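PDB 3TQV: nicotinate-nucleotide pyrophosphorylase, which probably catalyses the conversion of quinolinate and 5-phospho-alpha-D-ribose 1-diphosphate to nicotinate ribonucleotide, diphosphate and CO2 on the way to NAD(+). Local coordinates for residues K73-T78 and F94-N99; D62-V67 and R108-F113; L138-K143 and G161-I166. All coordinates share one frame; numbering follows the deposited sequence.

Contact 1 of 3, residues K73-T78 and F94-N99; sequences KNIQIT and FELKGN
Strand 76-79, an outermost strand of the four-stranded antiparallel sheet in the N-terminal domain, pairs here with its inner neighbour, strand 92-97. The short segments run at 161° to each other, and four backbone hydrogen bonds set the register. Gln76 and Lys97 form one hydrogen-bonded pair, with Gln76 N to Lys97 O at 2.9 Å and Lys97 N to Gln76 O at 3.0 Å. Thr78 and Glu95 form the next, closed by Glu95 N to Thr78 O at 2.8 Å and by the reverse bond from Thr78 N to Glu95 O. Between them sits the non-hydrogen-bonded pair Ile77 and Leu96, whose side chains run alongside each other from the same face of the sheet. CG1 of Ile77, anti to its own backbone N (chi1 -174°), comes within 4.0 Å of Leu96 CD2. From there Ile77 CD1 reaches obliquely to the ring of Phe94, 3.9 Å from Phe94 CD1. The same Leu96 CD2 meets Ile75 CG2 at 3.9 Å, so one methyl touches both isoleucines. This apolar face is covered by helix 100-130, through Ile103 against Leu96 and Ile110 against Phe94, and by helix 61-71, through Ile68 against Ile75. The other face carries Gln76, Thr78, Glu95 and Lys97; there the Gln76 amide lies alongside the aliphatic part of Lys97, and Glu95 makes a salt bridge to Arg92. The result is an antiparallel sheet with helices packed on one face, the open-faced alpha/beta sandwich of the N-terminal domain of quinolinate phosphoribosyltransferases.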
loop_
_atom_site.group_PDB
_atom_site.type_symbol
_atom_site.label_atom_id
_atom_site.label_comp_id
_atom_site.label_asym_id
_atom_site.label_seq_id
_atom_site.Cartn_x
_atom_site.Cartn_y
_atom_site.Cartn_z
ATOM N N LYS B 73 21.081 -5.638 17.355
ATOM C CA LYS B 73 21.667 -4.320 17.586
ATOM C C LYS B 73 23.134 -4.256 17.134
ATOM O O LYS B 73 23.699 -3.173 16.996
ATOM C CB LYS B 73 21.542 -3.921 19.061
ATOM C CG LYS B 73 20.138 -4.010 19.626
ATOM C CD LYS B 73 19.992 -3.153 20.875
ATOM C CE LYS B 73 18.658 -3.395 21.581
ATOM N NZ LYS B 73 17.463 -3.190 20.687
ATOM N N ASN B 74 23.735 -5.421 16.901
ATOM C CA ASN B 74 25.123 -5.519 16.443
ATOM C C ASN B 74 25.350 -5.005 15.023
ATOM O O ASN B 74 26.453 -4.581 14.697
ATOM C CB ASN B 74 25.638 -6.965 16.536
ATOM C CG ASN B 74 25.740 -7.466 17.967
ATOM O OD1 ASN B 74 26.227 -6.761 18.857
ATOM N ND2 ASN B 74 25.268 -8.690 18.196
ATOM N N ILE B 75 24.321 -5.068 14.176
ATOM C CA ILE B 75 24.436 -4.545 12.815
ATOM C C ILE B 75 24.655 -3.039 12.840
ATOM O O ILE B 75 23.837 -2.305 13.386
ATOM C CB ILE B 75 23.181 -4.820 11.956
ATOM C CG1 ILE B 75 22.880 -6.322 11.875
ATOM C CG2 ILE B 75 23.369 -4.234 10.555
ATOM C CD1 ILE B 75 21.511 -6.649 11.249
ATOM N N GLN B 76 25.749 -2.582 12.240
ATOM C CA GLN B 76 26.028 -1.153 12.155
ATOM C C GLN B 76 25.545 -0.604 10.823
ATOM O O GLN B 76 25.836 -1.171 9.762
ATOM C CB GLN B 76 27.524 -0.888 12.281
ATOM C CG GLN B 76 28.221 -1.708 13.340
ATOM C CD GLN B 76 29.668 -1.985 12.986
ATOM O OE1 GLN B 76 30.491 -1.067 12.913
ATOM N NE2 GLN B 76 29.987 -3.256 12.752
ATOM N N ILE B 77 24.819 0.511 10.877
ATOM C CA ILE B 77 24.317 1.135 9.657
ATOM C C ILE B 77 24.909 2.533 9.446
ATOM O O ILE B 77 25.027 3.328 10.382
ATOM C CB ILE B 77 22.768 1.188 9.650
ATOM C CG1 ILE B 77 22.250 1.706 8.319
ATOM C CG2 ILE B 77 22.249 2.048 10.790
ATOM C CD1 ILE B 77 20.761 1.463 8.131
ATOM N N THR B 78 25.299 2.819 8.211
ATOM C CA THR B 78 25.677 4.172 7.851
ATOM C C THR B 78 24.845 4.650 6.684
ATOM O O THR B 78 24.803 4.020 5.631
ATOM C CB THR B 78 27.146 4.274 7.471
ATOM O OG1 THR B 78 27.930 3.657 8.488
ATOM C CG2 THR B 78 27.551 5.741 7.325
ATOM N N PHE B 94 22.521 3.318 1.949
ATOM C CA PHE B 94 23.114 3.019 3.242
ATOM C C PHE B 94 24.060 1.854 3.131
ATOM O O PHE B 94 24.055 1.150 2.135
ATOM C CB PHE B 94 22.043 2.765 4.318
ATOM C CG PHE B 94 21.224 1.513 4.093
ATOM C CD1 PHE B 94 21.674 0.278 4.557
ATOM C CD2 PHE B 94 20.010 1.577 3.431
ATOM C CE1 PHE B 94 20.931 -0.879 4.353
ATOM C CE2 PHE B 94 19.261 0.437 3.218
ATOM C CZ PHE B 94 19.717 -0.802 3.677
ATOM N N GLU B 95 24.895 1.674 4.145
ATOM C CA GLU B 95 25.824 0.554 4.180
ATOM C C GLU B 95 25.664 -0.211 5.470
ATOM O O GLU B 95 25.313 0.348 6.515
ATOM C CB GLU B 95 27.264 1.024 4.016
ATOM C CG GLU B 95 27.592 1.439 2.595
ATOM C CD GLU B 95 28.919 2.165 2.484
ATOM O OE1 GLU B 95 29.402 2.687 3.515
ATOM O OE2 GLU B 95 29.476 2.211 1.360
ATOM N N LEU B 96 25.894 -1.510 5.381
ATOM C CA LEU B 96 25.732 -2.372 6.532
ATOM C C LEU B 96 27.044 -3.081 6.818
ATOM O O LEU B 96 27.801 -3.429 5.904
ATOM C CB LEU B 96 24.606 -3.395 6.305
ATOM C CG LEU B 96 23.135 -2.969 6.125
ATOM C CD1 LEU B 96 22.263 -4.195 5.901
ATOM C CD2 LEU B 96 22.585 -2.170 7.307
ATOM N N LYS B 97 27.312 -3.255 8.102
ATOM C CA LYS B 97 28.376 -4.123 8.555
ATOM C C LYS B 97 27.800 -4.974 9.683
ATOM O O LYS B 97 27.249 -4.446 10.663
ATOM C CB LYS B 97 29.567 -3.294 9.025
ATOM C CG LYS B 97 30.590 -4.047 9.845
ATOM C CD LYS B 97 31.817 -4.417 9.029
ATOM C CE LYS B 97 33.061 -4.550 9.920
ATOM N NZ LYS B 97 33.731 -3.232 10.179
ATOM N N GLY B 98 27.873 -6.293 9.537
ATOM C CA GLY B 98 27.378 -7.140 10.599
ATOM C C GLY B 98 27.261 -8.589 10.241
ATOM O O GLY B 98 27.910 -9.050 9.313
ATOM N N ASN B 99 26.423 -9.305 10.987
ATOM C CA ASN B 99 26.250 -10.744 10.817
ATOM C C ASN B 99 25.462 -11.116 9.561
ATOM O O ASN B 99 24.404 -10.562 9.301
ATOM C CB ASN B 99 25.578 -11.334 12.058
ATOM C CG ASN B 99 25.337 -12.823 11.935
ATOM O OD1 ASN B 99 24.311 -13.260 11.406
ATOM N ND2 ASN B 99 26.294 -13.616 12.413
#

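Contact 2 of 3, residues D62-V67 and R108-F113; sequences DFANEV and RTILNF
Thr109 is the first residue of 108-113 to meet the facing helix 62-67, and it does so with its methyl: CG2 lies 3.9 Å from Val67 CG2. The rotation about its first torsion (chi1 -52°) sets OG1 beside the backbone N and leaves CG2 to face the valine. Ile110 follows with two branches that find different partners. Its CG1 packs obliquely on Val67 CG1 at 3.8 Å, while CG2 touches Ala64 CB, also at 3.8 Å. The CA atoms of Ala64 and Ile110 are 4.9 Å apart, an approach consistent with the small alanine side chain. The short helical segments run nearly antiparallel, at 168°, with their axes 8.8 Å apart at closest approach. They belong to helices 61-71 and 100-130 of the N-terminal domain, in which helices pack on one face of an antiparallel sheet, and the contact lies in that helical layer: Ala64 also touches Trp79 of strand 76-79, while Leu111, turned to the other side of its helix, packs on Leu281 and Leu283 of strand 281-285. One turn beyond Thr109, Phe113 brings its ring up to Phe63. The planes are 12° apart and the centroids 4.8 Å, but the rings are displaced along their planes, leaving little face-to-face overlap. Closest are Phe63 CD1 and Phe113 CE2, at 3.5 Å. Phe63 CB fills in over the face of the Phe113 ring, 4.2 Å from its centroid, a CH-pi contact. Phe113 also packs on Ser26 of helix 16-31 and on Pro146 of the second subunit.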
loop_
_atom_site.group_PDB
_atom_site.type_symbol
_atom_site.label_atom_id
_atom_site.label_comp_id
_atom_site.label_asym_id
_atom_site.label_seq_id
_atom_site.Cartn_x
_atom_site.Cartn_y
_atom_site.Cartn_z
ATOM N N ASP B 62 13.973 5.692 9.705
ATOM C CA ASP B 62 13.479 5.260 11.020
ATOM C C ASP B 62 13.041 3.802 11.102
ATOM O O ASP B 62 13.359 3.114 12.068
ATOM C CB ASP B 62 12.309 6.130 11.482
ATOM C CG ASP B 62 12.721 7.531 11.783
ATOM O OD1 ASP B 62 13.923 7.741 12.034
ATOM O OD2 ASP B 62 11.846 8.422 11.771
ATOM N N PHE B 63 12.283 3.344 10.112
ATOM C CA PHE B 63 11.854 1.945 10.081
ATOM C C PHE B 63 13.024 0.981 9.906
ATOM O O PHE B 63 13.227 0.080 10.719
ATOM C CB PHE B 63 10.790 1.718 8.992
ATOM C CG PHE B 63 9.508 2.470 9.239
ATOM C CD1 PHE B 63 8.477 1.885 9.951
ATOM C CD2 PHE B 63 9.349 3.770 8.783
ATOM C CE1 PHE B 63 7.302 2.566 10.199
ATOM C CE2 PHE B 63 8.168 4.457 9.019
ATOM C CZ PHE B 63 7.142 3.847 9.733
ATOM N N ALA B 64 13.787 1.172 8.839
ATOM C CA ALA B 64 14.975 0.362 8.601
ATOM C C ALA B 64 15.798 0.277 9.877
ATOM O O ALA B 64 16.132 -0.808 10.334
ATOM C CB ALA B 64 15.789 0.960 7.500
ATOM N N ASN B 65 16.108 1.435 10.454
ATOM C CA ASN B 65 16.797 1.498 11.734
ATOM C C ASN B 65 16.128 0.615 12.784
ATOM O O ASN B 65 16.803 -0.072 13.560
ATOM C CB ASN B 65 16.846 2.942 12.243
ATOM C CG ASN B 65 17.871 3.808 11.500
ATOM O OD1 ASN B 65 18.709 3.307 10.751
ATOM N ND2 ASN B 65 17.806 5.116 11.724
ATOM N N GLU B 66 14.798 0.641 12.814
ATOM C CA GLU B 66 14.074 -0.057 13.856
ATOM C C GLU B 66 14.098 -1.557 13.612
ATOM O O GLU B 66 14.165 -2.342 14.563
ATOM C CB GLU B 66 12.652 0.490 13.999
ATOM C CG GLU B 66 11.816 -0.146 15.116
ATOM C CD GLU B 66 12.551 -0.219 16.447
ATOM O OE1 GLU B 66 13.561 0.507 16.627
ATOM O OE2 GLU B 66 12.117 -1.007 17.316
ATOM N N VAL B 67 14.069 -1.953 12.339
ATOM C CA VAL B 67 14.270 -3.354 11.967
ATOM C C VAL B 67 15.620 -3.853 12.469
ATOM O O VAL B 67 15.687 -4.852 13.181
ATOM C CB VAL B 67 14.183 -3.572 10.440
ATOM C CG1 VAL B 67 14.434 -5.028 10.093
ATOM C CG2 VAL B 67 12.838 -3.121 9.899
ATOM N N ARG B 108 14.534 -8.217 3.474
ATOM C CA ARG B 108 13.251 -8.037 2.819
ATOM C C ARG B 108 12.382 -6.996 3.556
ATOM O O ARG B 108 11.836 -6.076 2.935
ATOM C CB ARG B 108 12.549 -9.398 2.739
ATOM C CG ARG B 108 11.556 -9.587 1.606
ATOM C CD ARG B 108 11.317 -8.335 0.793
ATOM N NE ARG B 108 12.320 -8.216 -0.248
ATOM C CZ ARG B 108 12.430 -7.184 -1.072
ATOM N NH1 ARG B 108 11.594 -6.163 -0.978
ATOM N NH2 ARG B 108 13.377 -7.184 -1.997
ATOM N N THR B 109 12.277 -7.144 4.879
ATOM C CA THR B 109 11.534 -6.202 5.708
ATOM C C THR B 109 12.080 -4.788 5.542
ATOM O O THR B 109 11.331 -3.864 5.287
ATOM C CB THR B 109 11.543 -6.606 7.218
ATOM O OG1 THR B 109 11.113 -7.963 7.377
ATOM C CG2 THR B 109 10.626 -5.713 8.030
ATOM N N ILE B 110 13.386 -4.611 5.682
ATOM C CA ILE B 110 13.967 -3.279 5.499
ATOM C C ILE B 110 13.534 -2.647 4.182
ATOM O O ILE B 110 12.965 -1.550 4.155
ATOM C CB ILE B 110 15.499 -3.292 5.505
ATOM C CG1 ILE B 110 16.027 -3.648 6.894
ATOM C CG2 ILE B 110 16.020 -1.941 5.082
ATOM C CD1 ILE B 110 17.567 -3.638 6.983
ATOM N N LEU B 111 13.798 -3.329 3.077
ATOM C CA LEU B 111 13.530 -2.680 1.815
ATOM C C LEU B 111 12.047 -2.642 1.439
ATOM O O LEU B 111 11.635 -1.829 0.613
ATOM C CB LEU B 111 14.484 -3.130 0.698
ATOM C CG LEU B 111 14.594 -4.486 0.032
ATOM C CD1 LEU B 111 14.070 -4.377 -1.383
ATOM C CD2 LEU B 111 16.057 -4.865 0.006
ATOM N N ASN B 112 11.234 -3.464 2.094
ATOM C CA ASN B 112 9.784 -3.320 1.957
ATOM C C ASN B 112 9.252 -2.020 2.554
ATOM O O ASN B 112 8.230 -1.497 2.115
ATOM C CB ASN B 112 9.040 -4.508 2.558
ATOM C CG ASN B 112 8.958 -5.674 1.607
ATOM O OD1 ASN B 112 8.594 -6.781 1.994
ATOM N ND2 ASN B 112 9.316 -5.438 0.354
ATOM N N PHE B 113 9.933 -1.498 3.565
ATOM C CA PHE B 113 9.544 -0.200 4.102
ATOM C C PHE B 113 10.058 0.969 3.258
ATOM O O PHE B 113 9.335 1.943 3.020
ATOM C CB PHE B 113 9.983 -0.039 5.553
ATOM C CG PHE B 113 9.031 -0.639 6.545
ATOM C CD1 PHE B 113 9.301 -1.860 7.128
ATOM C CD2 PHE B 113 7.879 0.031 6.907
ATOM C CE1 PHE B 113 8.454 -2.394 8.052
ATOM C CE2 PHE B 113 7.020 -0.506 7.841
ATOM C CZ PHE B 113 7.303 -1.719 8.412
#

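Contact 3 of 3, residues L138-K143 and G161-I166. With PO4 (phosphate ion), chain F.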
loop_
_atom_site.group_PDB
_atom_site.type_symbol
_atom_site.label_atom_id
_atom_site.label_comp_id
_atom_site.label_asym_id
_atom_site.label_seq_id
_atom_site.Cartn_x
_atom_site.Cartn_y
_atom_site.Cartn_z
ATOM N N LEU B 138 0.207 21.310 -2.422
ATOM C CA LEU B 138 -0.355 19.950 -2.435
ATOM C C LEU B 138 -0.854 19.501 -1.054
ATOM O O LEU B 138 -0.113 19.535 -0.062
ATOM C CB LEU B 138 0.723 18.968 -2.886
ATOM C CG LEU B 138 0.365 17.875 -3.888
ATOM C CD1 LEU B 138 -0.126 18.529 -5.153
ATOM C CD2 LEU B 138 1.564 16.983 -4.196
ATOM N N LEU B 139 -2.104 19.074 -0.982
ATOM C CA LEU B 139 -2.608 18.501 0.258
ATOM C C LEU B 139 -2.912 17.020 0.080
ATOM O O LEU B 139 -3.345 16.593 -0.985
ATOM C CB LEU B 139 -3.853 19.243 0.730
ATOM C CG LEU B 139 -3.606 20.666 1.222
ATOM C CD1 LEU B 139 -4.918 21.326 1.582
ATOM C CD2 LEU B 139 -2.658 20.676 2.411
ATOM N N ASP B 140 -2.659 16.234 1.119
ATOM C CA ASP B 140 -3.039 14.832 1.104
ATOM C C ASP B 140 -4.458 14.652 1.665
ATOM O O ASP B 140 -5.208 15.624 1.775
ATOM C CB ASP B 140 -2.024 13.977 1.858
ATOM C CG ASP B 140 -1.787 14.450 3.284
ATOM O OD1 ASP B 140 -2.648 15.128 3.894
ATOM O OD2 ASP B 140 -0.709 14.115 3.800
ATOM N N THR B 141 -4.816 13.411 2.019
ATOM C CA THR B 141 -6.198 13.054 2.372
ATOM C C THR B 141 -6.157 11.928 3.365
ATOM O O THR B 141 -5.086 11.594 3.884
ATOM C CB THR B 141 -6.960 12.503 1.163
ATOM O OG1 THR B 141 -6.568 11.140 0.956
ATOM C CG2 THR B 141 -6.646 13.324 -0.102
ATOM N N ARG B 142 -7.312 11.318 3.612
ATOM C CA ARG B 142 -7.362 10.132 4.469
ATOM C C ARG B 142 -7.325 8.827 3.643
ATOM O O ARG B 142 -7.405 7.723 4.207
ATOM C CB ARG B 142 -8.581 10.175 5.413
ATOM C CG ARG B 142 -8.447 11.223 6.545
ATOM C CD ARG B 142 -9.777 11.602 7.225
ATOM N NE ARG B 142 -10.518 10.451 7.740
ATOM C CZ ARG B 142 -11.705 10.037 7.275
ATOM N NH1 ARG B 142 -12.294 10.681 6.280
ATOM N NH2 ARG B 142 -12.318 8.981 7.811
ATOM N N LYS B 143 -7.181 8.949 2.321
ATOM C CA LYS B 143 -7.104 7.766 1.463
ATOM C C LYS B 143 -5.717 7.130 1.590
ATOM O O LYS B 143 -4.826 7.299 0.750
ATOM C CB LYS B 143 -7.490 8.083 0.016
ATOM C CG LYS B 143 -8.920 8.656 -0.143
ATOM C CD LYS B 143 -9.203 9.020 -1.597
ATOM C CE LYS B 143 -10.694 8.983 -1.940
ATOM N NZ LYS B 143 -11.407 9.977 -1.110
ATOM N N GLY B 161 4.873 17.649 -0.122
ATOM C CA GLY B 161 3.463 17.868 0.125
ATOM C C GLY B 161 3.194 18.237 1.562
ATOM O O GLY B 161 3.974 17.894 2.437
ATOM N N PHE B 162 2.091 18.940 1.797
ATOM C CA PHE B 162 1.680 19.294 3.147
ATOM C C PHE B 162 0.416 18.518 3.574
ATOM O O PHE B 162 -0.392 18.074 2.731
ATOM C CB PHE B 162 1.462 20.811 3.288
ATOM C CG PHE B 162 2.659 21.650 2.903
ATOM C CD1 PHE B 162 3.605 22.018 3.851
ATOM C CD2 PHE B 162 2.832 22.079 1.594
ATOM C CE1 PHE B 162 4.716 22.794 3.494
ATOM C CE2 PHE B 162 3.925 22.845 1.236
ATOM C CZ PHE B 162 4.869 23.210 2.191
ATOM N N ASN B 163 0.255 18.379 4.891
ATOM C CA ASN B 163 -0.768 17.534 5.468
ATOM C C ASN B 163 -2.120 18.211 5.652
ATOM O O ASN B 163 -2.268 19.128 6.451
ATOM C CB ASN B 163 -0.288 16.988 6.813
ATOM C CG ASN B 163 0.976 16.140 6.692
ATOM O OD1 ASN B 163 1.143 15.392 5.731
ATOM N ND2 ASN B 163 1.869 16.254 7.672
ATOM N N HIS B 164 -3.115 17.739 4.909
ATOM C CA HIS B 164 -4.515 17.961 5.245
ATOM C C HIS B 164 -4.722 17.294 6.604
ATOM O O HIS B 164 -3.796 16.705 7.143
ATOM C CB HIS B 164 -5.389 17.306 4.188
ATOM C CG HIS B 164 -6.849 17.588 4.335
ATOM N ND1 HIS B 164 -7.404 18.810 4.036
ATOM C CD2 HIS B 164 -7.873 16.793 4.713
ATOM C CE1 HIS B 164 -8.707 18.763 4.241
ATOM N NE2 HIS B 164 -9.018 17.547 4.645
ATOM N N ARG B 165 -5.919 17.377 7.166
ATOM C CA ARG B 165 -6.105 16.901 8.533
ATOM C C ARG B 165 -5.607 15.461 8.707
ATOM O O ARG B 165 -5.710 14.650 7.794
ATOM C CB ARG B 165 -7.566 17.024 8.953
ATOM C CG ARG B 165 -8.522 16.336 8.013
ATOM C CD ARG B 165 -9.932 16.289 8.565
ATOM N NE ARG B 165 -10.772 15.372 7.794
ATOM C CZ ARG B 165 -12.021 15.032 8.107
ATOM N NH1 ARG B 165 -12.610 15.528 9.193
ATOM N NH2 ARG B 165 -12.677 14.186 7.317
ATOM N N ILE B 166 -5.060 15.135 9.872
ATOM C CA ILE B 166 -4.652 13.758 10.123
ATOM C C ILE B 166 -5.830 12.779 10.148
ATOM O O ILE B 166 -5.709 11.658 9.652
ATOM C CB ILE B 166 -3.852 13.602 11.439
ATOM C CG1 ILE B 166 -2.693 14.596 11.479
ATOM C CG2 ILE B 166 -3.381 12.145 11.616
ATOM C CD1 ILE B 166 -1.893 14.657 10.177
HETATM P P PO4 F . -10.392 13.721 4.332
HETATM O O1 PO4 F . -10.735 14.802 3.353
HETATM O O2 PO4 F . -9.475 12.712 3.699
HETATM O O3 PO4 F . -9.733 14.330 5.531
HETATM O O4 PO4 F . -11.656 13.049 4.779
#
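His164 and Asp140 meet where strand 137-139 of the parallel beta-sheet of the C-terminal alpha/beta-barrel domain runs out into the predicted substrate site. The close-packed part starts before them. Phe162 N donates to Leu138 O at 2.9 Å, and a weak bond returns from Asp140 N to Phe162 O at 3.3 Å, making a single bridge. Leu139 CD2 packs alongside this backbone, 4.2 Å from Phe162 CB. The buried Asp140 carboxylate is swung between its own backbone N and carbonyl carbon (chi1 55°), which lets OD1 take a weak bond from His164 N at 2.8 Å; OD1 is also salt-bridged to Lys153, so this one oxygen is gripped by two donors. Beyond Asp140 the backbones part, with 7.2 Å between the CA atoms of Arg142 and Ile166, and a phosphate ion, probably from the crystallisation liquor, spans the gap. Its partners Arg142 and Arg165 are predicted substrate-binding residues, as are Thr141 and Lys143. Thr141 OG1 accepts from Lys143 N in an ST turn, and within that turn Arg142 N donates to phosphate O2. The two guanidinium planes stand 75° apart. Arg142, whose chain kinks before NE and which is salt-bridged through NH2 to Asp30 of the second subunit, gives NH1 to O4 of the ion at 2.9 Å. Arg165, its chain running out straight to NE, offers two N-H groups: NH2 reaches the same O4 at 3.0 Å, and NE meets O3 at 2.7 Å in an almost straight bond of 178°.

Contacts 1 and 2 are two layers of one domain: their centres lie 13 Å apart, and contact 1 is nested in the chain loop that contact 2 closes. They touch directly, Phe94 CZ lying 4.1 Å from Ile110 CG2 and Ile77 CG2 3.8 Å from Asn65 OD1. Contact 3 belongs to the barrel domain and holds the phosphate and four of the predicted substrate residues; its centre is 34 Å from that of contact 1 and 24 Å from that of contact 2, with nearest atoms about 22 Å and 13 Å away. Across the dimer contacts 2 and 3 do meet: Arg108 and Asn112 of one subunit pack against Arg142 of the other, bringing helix 100-130 to the neighbouring subunit's phosphate site.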